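Formate-dependent phosphoribosylglycinamide formyltransferase (Mycobacterium tuberculosis H37Rv, PDB 6KHR) is an ATP-grasp superfamily protein, here a dimer of identical subunits, pairing an amino-terminal parallel-sheet domain with a large antiparallel sheet. Local coordinates at residues A44-L48 and A330-L336; V100-D106 and A122-R126. All blocks are in the same frame, centred on the assembly; numbering follows the deposited sequence.

Contact 1 (A44-L48 and A330-L336); sequences ALQGL and ARAILGL
Arg331 NH2 is gripped by Asp381 OD1 of the second subunit, in a salt bridge, and by Ser380 O of that subunit, in a hydrogen bond, while nearer the backbone Arg331 CG lies 4.0 Å from Leu48 CD1. Leu375 of the second subunit packs on both Arg331 and Leu48. The arginine chain is extended from CG to NE, which carries the charge well beyond the apolar part. Within that part the Leu48 and Leu334 side chains lie alongside, pointing opposite ways, CD1 to CD1 3.9 Å, and Leu48 CD1 reaches Leu336 CD1 at 4.1 Å. The helix 36-47 that carries most of segment 44-48 is the connection of a beta-alpha-beta crossover between strands 28-32 and 51-56, and helix 325-334, from far along the chain, is laid against it. Ala330 of helix 325-334 is small, consistent with the close approach, its CB 3.6 Å from Ala44 CB and 3.8 Å from Leu45 CD2. Leu334 CG also meets Leu45 CD2, at 4.0 Å. Both leucines rest on Val29. A Schellman motif closes the later helix, with Leu336 N bound to Arg331 O at 2.9 Å and Gly335 at positive phi (76°), and this turn brings Leu336 back toward Leu48.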
ATOM      1  N   ALA A  44      -7.066   1.703   0.084  1.00 37.14           N
ATOM      2  CA  ALA A  44      -7.242   0.787   1.205  1.00 29.39           C
ATOM      3  C   ALA A  44      -8.714   0.460   1.410  1.00 40.45           C
ATOM      4  O   ALA A  44      -9.088  -0.714   1.481  1.00 44.85           O
ATOM      5  CB  ALA A  44      -6.633   1.377   2.472  1.00 28.91           C
ATOM      6  N   LEU A  45      -9.567   1.491   1.462  1.00 37.37           N
ATOM      7  CA  LEU A  45     -10.989   1.273   1.710  1.00 43.96           C
ATOM      8  C   LEU A  45     -11.640   0.466   0.598  1.00 56.92           C
ATOM      9  O   LEU A  45     -12.660  -0.196   0.829  1.00 46.55           O
ATOM     10  CB  LEU A  45     -11.705   2.613   1.842  1.00 36.87           C
ATOM     11  CG  LEU A  45     -11.539   3.357   3.151  1.00 40.35           C
ATOM     12  CD1 LEU A  45     -12.003   4.780   2.972  1.00 31.55           C
ATOM     13  CD2 LEU A  45     -12.342   2.649   4.200  1.00 40.88           C
ATOM     14  N   GLN A  46     -11.081   0.529  -0.618  1.00 53.70           N
ATOM     15  CA  GLN A  46     -11.682  -0.186  -1.734  1.00 38.36           C
ATOM     16  C   GLN A  46     -11.282  -1.646  -1.728  1.00 33.66           C
ATOM     17  O   GLN A  46     -12.065  -2.494  -2.165  1.00 50.00           O
ATOM     18  CB  GLN A  46     -11.309   0.482  -3.053  1.00 38.60           C
ATOM     19  CG  GLN A  46     -12.122   1.738  -3.328  1.00 38.83           C
ATOM     20  CD  GLN A  46     -11.563   2.523  -4.495  1.00 61.55           C
ATOM     21  OE1 GLN A  46     -10.494   2.192  -5.005  1.00 74.11           O
ATOM     22  NE2 GLN A  46     -12.274   3.564  -4.923  1.00 60.75           N
ATOM     23  N   GLY A  47     -10.094  -1.956  -1.201  1.00 32.26           N
ATOM     24  CA  GLY A  47      -9.724  -3.346  -1.001  1.00 32.68           C
ATOM     25  C   GLY A  47     -10.626  -4.050  -0.001  1.00 42.65           C
ATOM     26  O   GLY A  47     -10.851  -5.259  -0.104  1.00 40.83           O
ATOM     27  N   LEU A  48     -11.147  -3.313   0.977  1.00 46.03           N
ATOM     28  CA  LEU A  48     -12.027  -3.899   1.976  1.00 46.54           C
ATOM     29  C   LEU A  48     -13.476  -3.893   1.527  1.00 51.69           C
ATOM     30  O   LEU A  48     -14.345  -4.286   2.305  1.00 49.33           O
ATOM     31  CB  LEU A  48     -11.901  -3.153   3.308  1.00 47.48           C
ATOM     32  CG  LEU A  48     -10.581  -3.128   4.080  1.00 38.91           C
ATOM     33  CD1 LEU A  48     -10.615  -2.096   5.236  1.00 34.26           C
ATOM     34  CD2 LEU A  48     -10.263  -4.497   4.624  1.00 31.58           C
ATOM     35  N   ALA A 330      -8.256   2.870   7.203  1.00 36.25           N
ATOM     36  CA  ALA A 330      -9.373   2.219   6.533  1.00 37.36           C
ATOM     37  C   ALA A 330     -10.092   1.266   7.485  1.00 44.32           C
ATOM     38  O   ALA A 330     -11.325   1.285   7.574  1.00 43.73           O
ATOM     39  CB  ALA A 330      -8.905   1.492   5.275  1.00 29.62           C
ATOM     40  N   ARG A 331      -9.339   0.455   8.241  1.00 41.03           N
ATOM     41  CA  ARG A 331      -9.994  -0.480   9.164  1.00 39.80           C
ATOM     42  C   ARG A 331     -10.692   0.242  10.316  1.00 38.92           C
ATOM     43  O   ARG A 331     -11.793  -0.164  10.722  1.00 37.00           O
ATOM     44  CB  ARG A 331      -8.993  -1.502   9.692  1.00 29.84           C
ATOM     45  CG  ARG A 331      -8.429  -2.381   8.606  1.00 29.82           C
ATOM     46  CD  ARG A 331      -7.654  -3.565   9.185  1.00 35.79           C
ATOM     47  NE  ARG A 331      -7.037  -4.383   8.144  1.00 40.71           N
ATOM     48  CZ  ARG A 331      -6.615  -5.634   8.318  1.00 38.50           C
ATOM     49  NH1 ARG A 331      -6.743  -6.228   9.501  1.00 30.29           N
ATOM     50  NH2 ARG A 331      -6.069  -6.293   7.307  1.00 38.94           N
ATOM     51  N   ALA A 332     -10.094   1.335  10.824  1.00 33.87           N
ATOM     52  CA  ALA A 332     -10.695   2.086  11.936  1.00 42.18           C
ATOM     53  C   ALA A 332     -12.005   2.750  11.527  1.00 45.77           C
ATOM     54  O   ALA A 332     -12.986   2.714  12.276  1.00 43.37           O
ATOM     55  CB  ALA A 332      -9.716   3.141  12.454  1.00 46.57           C
ATOM     56  N   ILE A 333     -12.030   3.386  10.352  1.00 42.81           N
ATOM     57  CA  ILE A 333     -13.252   3.999   9.834  1.00 39.06           C
ATOM     58  C   ILE A 333     -14.385   2.987   9.826  1.00 40.99           C
ATOM     59  O   ILE A 333     -15.518   3.292  10.215  1.00 33.26           O
ATOM     60  CB  ILE A 333     -13.011   4.556   8.420  1.00 31.57           C
ATOM     61  CG1 ILE A 333     -12.194   5.836   8.467  1.00 34.66           C
ATOM     62  CG2 ILE A 333     -14.325   4.773   7.680  1.00 32.53           C
ATOM     63  CD1 ILE A 333     -11.633   6.164   7.145  1.00 41.58           C
ATOM     64  N   LEU A 334     -14.098   1.779   9.361  1.00 42.82           N
ATOM     65  CA  LEU A 334     -15.106   0.754   9.176  1.00 53.28           C
ATOM     66  C   LEU A 334     -15.308  -0.104  10.419  1.00 50.25           C
ATOM     67  O   LEU A 334     -16.153  -1.007  10.394  1.00 44.55           O
ATOM     68  CB  LEU A 334     -14.732  -0.136   7.976  1.00 53.15           C
ATOM     69  CG  LEU A 334     -14.655   0.473   6.564  1.00 50.93           C
ATOM     70  CD1 LEU A 334     -14.202  -0.582   5.579  1.00 33.03           C
ATOM     71  CD2 LEU A 334     -15.980   1.090   6.102  1.00 34.04           C
ATOM     72  N   GLY A 335     -14.542   0.128  11.485  1.00 35.22           N
ATOM     73  CA  GLY A 335     -14.776  -0.585  12.737  1.00 36.37           C
ATOM     74  C   GLY A 335     -14.298  -2.017  12.731  1.00 40.85           C
ATOM     75  O   GLY A 335     -14.944  -2.890  13.322  1.00 65.39           O
ATOM     76  N   LEU A 336     -13.180  -2.282  12.080  1.00 38.70           N
ATOM     77  CA  LEU A 336     -12.624  -3.617  11.988  1.00 47.31           C
ATOM     78  C   LEU A 336     -11.377  -3.740  12.867  1.00 45.45           C
ATOM     79  O   LEU A 336     -10.771  -2.745  13.275  1.00 48.59           O
ATOM     80  CB  LEU A 336     -12.296  -3.945  10.524  1.00 53.97           C
ATOM     81  CG  LEU A 336     -13.478  -3.750   9.566  1.00 45.30           C
ATOM     82  CD1 LEU A 336     -13.025  -3.766   8.103  1.00 43.97           C
ATOM     83  CD2 LEU A 336     -14.551  -4.811   9.810  1.00 44.53           C
TER

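Contact 2 (V100-D106 and A122-R126); sequences VSVDALD and ARAVR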
ATOM      1  N   VAL A 100     -12.048  22.721   6.557  1.00 92.64           N
ATOM      2  CA  VAL A 100     -13.418  22.162   6.481  1.00 92.03           C
ATOM      3  C   VAL A 100     -14.332  22.964   7.392  1.00 85.98           C
ATOM      4  O   VAL A 100     -13.823  23.639   8.269  1.00 92.48           O
ATOM      5  CB  VAL A 100     -13.373  20.707   6.948  1.00 92.49           C
ATOM      6  CG1 VAL A 100     -13.339  20.659   8.453  1.00 85.30           C
ATOM      7  CG2 VAL A 100     -14.539  19.900   6.426  1.00 98.67           C
ATOM      8  N   SER A 101     -15.637  22.865   7.177  1.00 74.13           N
ATOM      9  CA  SER A 101     -16.584  23.570   8.064  1.00 80.92           C
ATOM     10  C   SER A 101     -16.856  22.671   9.252  1.00 81.48           C
ATOM     11  O   SER A 101     -17.509  21.663   9.078  1.00 77.47           O
ATOM     12  CB  SER A 101     -17.870  23.915   7.376  1.00 88.70           C
ATOM     13  OG  SER A 101     -18.939  23.989   8.312  1.00 83.82           O
ATOM     14  N   VAL A 102     -16.357  23.054  10.412  1.00 81.93           N
ATOM     15  CA  VAL A 102     -16.585  22.234  11.626  1.00 80.86           C
ATOM     16  C   VAL A 102     -18.049  22.396  11.996  1.00 82.71           C
ATOM     17  O   VAL A 102     -18.636  21.449  12.499  1.00 87.34           O
ATOM     18  CB  VAL A 102     -15.657  22.701  12.751  1.00 83.33           C
ATOM     19  CG1 VAL A 102     -14.336  21.974  12.675  1.00 79.11           C
ATOM     20  CG2 VAL A 102     -15.427  24.195  12.653  1.00 89.03           C
ATOM     21  N   ASP A 103     -18.612  23.567  11.732  1.00 82.76           N
ATOM     22  CA  ASP A 103     -20.035  23.711  12.027  1.00 88.80           C
ATOM     23  C   ASP A 103     -20.880  22.805  11.138  1.00 83.74           C
ATOM     24  O   ASP A 103     -21.861  22.212  11.603  1.00 74.66           O
ATOM     25  CB  ASP A 103     -20.465  25.172  11.877  1.00 93.36           C
ATOM     26  CG  ASP A 103     -19.757  26.100  12.866  1.00102.87           C
ATOM     27  OD1 ASP A 103     -19.217  25.610  13.879  1.00105.85           O
ATOM     28  OD2 ASP A 103     -19.742  27.325  12.624  1.00103.50           O
ATOM     29  N   ALA A 104     -20.512  22.668   9.860  1.00 81.74           N
ATOM     30  CA  ALA A 104     -21.236  21.744   8.991  1.00 76.60           C
ATOM     31  C   ALA A 104     -21.142  20.315   9.505  1.00 77.57           C
ATOM     32  O   ALA A 104     -22.105  19.547   9.395  1.00 77.32           O
ATOM     33  CB  ALA A 104     -20.713  21.834   7.560  1.00 70.94           C
ATOM     34  N   LEU A 105     -19.995  19.936  10.078  1.00 75.18           N
ATOM     35  CA  LEU A 105     -19.848  18.576  10.591  1.00 77.67           C
ATOM     36  C   LEU A 105     -20.730  18.351  11.813  1.00 83.86           C
ATOM     37  O   LEU A 105     -21.319  17.274  11.969  1.00 84.97           O
ATOM     38  CB  LEU A 105     -18.386  18.281  10.942  1.00 72.92           C
ATOM     39  CG  LEU A 105     -17.368  17.954   9.847  1.00 68.16           C
ATOM     40  CD1 LEU A 105     -17.999  17.901   8.471  1.00 58.20           C
ATOM     41  CD2 LEU A 105     -16.232  18.962   9.894  1.00 73.78           C
ATOM     42  N   ASP A 106     -20.817  19.342  12.702  1.00 91.04           N
ATOM     43  CA  ASP A 106     -21.661  19.174  13.882  1.00102.06           C
ATOM     44  C   ASP A 106     -23.138  19.153  13.508  1.00 97.13           C
ATOM     45  O   ASP A 106     -23.943  18.528  14.212  1.00 97.64           O
ATOM     46  CB  ASP A 106     -21.364  20.259  14.917  1.00110.30           C
ATOM     47  CG  ASP A 106     -20.576  19.721  16.111  1.00116.21           C
ATOM     48  OD1 ASP A 106     -20.907  18.614  16.599  1.00116.42           O
ATOM     49  OD2 ASP A 106     -19.618  20.393  16.555  1.00117.67           O
ATOM     50  N   ALA A 122     -16.827  15.007  15.298  1.00 62.54           N
ATOM     51  CA  ALA A 122     -16.743  16.458  15.069  1.00 60.71           C
ATOM     52  C   ALA A 122     -16.067  17.069  16.279  1.00 59.12           C
ATOM     53  O   ALA A 122     -15.490  18.113  16.153  1.00 64.07           O
ATOM     54  CB  ALA A 122     -18.094  17.030  14.850  1.00 57.22           C
ATOM     55  N   ARG A 123     -16.194  16.417  17.425  1.00 65.82           N
ATOM     56  CA  ARG A 123     -15.452  16.852  18.605  1.00 76.54           C
ATOM     57  C   ARG A 123     -13.955  16.920  18.313  1.00 75.45           C
ATOM     58  O   ARG A 123     -13.319  17.967  18.481  1.00 85.94           O
ATOM     59  CB  ARG A 123     -15.726  15.910  19.780  1.00 76.65           C
ATOM     60  CG  ARG A 123     -14.615  15.906  20.832  1.00 83.90           C
ATOM     61  CD  ARG A 123     -15.154  15.714  22.242  1.00 89.17           C
ATOM     62  NE  ARG A 123     -14.120  15.898  23.260  1.00 96.14           N
ATOM     63  CZ  ARG A 123     -13.734  17.082  23.729  1.00 98.66           C
ATOM     64  NH1 ARG A 123     -14.289  18.196  23.271  1.00 96.86           N
ATOM     65  NH2 ARG A 123     -12.788  17.154  24.655  1.00 91.88           N
ATOM     66  N   ALA A 124     -13.384  15.809  17.851  1.00 61.34           N
ATOM     67  CA  ALA A 124     -11.944  15.750  17.628  1.00 59.34           C
ATOM     68  C   ALA A 124     -11.508  16.757  16.573  1.00 62.32           C
ATOM     69  O   ALA A 124     -10.468  17.413  16.725  1.00 65.50           O
ATOM     70  CB  ALA A 124     -11.540  14.336  17.222  1.00 64.05           C
ATOM     71  N   VAL A 125     -12.286  16.889  15.494  1.00 54.34           N
ATOM     72  CA  VAL A 125     -11.965  17.849  14.442  1.00 56.39           C
ATOM     73  C   VAL A 125     -11.917  19.262  15.012  1.00 59.93           C
ATOM     74  O   VAL A 125     -10.987  20.027  14.737  1.00 61.06           O
ATOM     75  CB  VAL A 125     -12.978  17.736  13.280  1.00 56.31           C
ATOM     76  CG1 VAL A 125     -12.810  18.868  12.269  1.00 50.39           C
ATOM     77  CG2 VAL A 125     -12.872  16.381  12.589  1.00 51.09           C
ATOM     78  N   ARG A 126     -12.901  19.614  15.841  1.00 60.74           N
ATOM     79  CA  ARG A 126     -12.925  20.961  16.408  1.00 72.90           C
ATOM     80  C   ARG A 126     -11.778  21.181  17.388  1.00 73.28           C
ATOM     81  O   ARG A 126     -11.132  22.235  17.363  1.00 78.81           O
ATOM     82  CB  ARG A 126     -14.262  21.240  17.092  1.00 84.46           C
ATOM     83  CG  ARG A 126     -14.272  22.567  17.842  1.00 94.99           C
ATOM     84  CD  ARG A 126     -15.631  22.900  18.436  1.00100.34           C
ATOM     85  NE  ARG A 126     -16.668  22.946  17.408  1.00107.38           N
ATOM     86  CZ  ARG A 126     -16.897  23.991  16.615  1.00105.29           C
ATOM     87  NH1 ARG A 126     -16.157  25.091  16.719  1.00105.97           N
ATOM     88  NH2 ARG A 126     -17.864  23.934  15.711  1.00 98.36           N
TER
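Val125 pushes its CG1 into a hollow formed by helix 102-109 and the residue leading into it, a simple case of helix packing in which one valine methyl serves as the bump. The setting is a parallel alpha/beta sheet: helix 102-109 connects strands 92-95 and 117-118 as a beta-alpha-beta crossover, and helix 122-129 runs back beside it. The short axes are 9.6 Å apart and nearly antiparallel, at 167°. Of the hollow's three walls, Val102 CG1 is the nearest, 3.5 Å from Val125 CG1; Val100 CG1 lies 4.2 Å from that methyl, and the Leu105 side chain crosses Val125 at about a right angle, its CD2 4.2 Å from Val125 CG1. Val125 and Val100 both touch Thr95, which ties the filled hollow to the sheet. One turn nearer the start of helix 122-129, the bump is smaller: Ala122 CB meets Leu105 CB at 4.1 Å and Asp106 OD1 at 3.7 Å.

The more exposed flank is spanned by Arg126. Its chain runs out straight, then bends at chi3 (-58°), folding the guanidinium over Val102, whose CB sits above one face, offset toward the rim. The group's edge is turned to two acids. Asp106 OD2 makes a long salt bridge with NE, its carboxylate nearly coplanar with the guanidinium. Glu109, which accepts a hydrogen bond from Ala122 N, lies close to Asp106 OD1 and probably adds negative charge there. The firmer bond is Arg126 NH2 to Asp103 OD1, 2.8 Å long with an N-H...O angle of 148°, the oxygen lying in the guanidinium plane.

The two contacts lie 22 Å apart between centres, and about 11 Å between nearest atoms, without touching. Contact 2 is nested along the chain within the loop closed by contact 1: helices 102-109 and 122-129 come after helix 36-47 and before helix 325-334. Contact 2 is local, joining segments 16 residues apart at the closest ends and touched by no other chain of the assembly. Contact 1 brings together segments 282 residues apart, seating a late helix against the amino-terminal sheet domain, next to the second subunit. Both contacts touch strands 28-32 and 92-95, so a local helix pair and the long-range joint to helix 325-334 border the same parallel sheet.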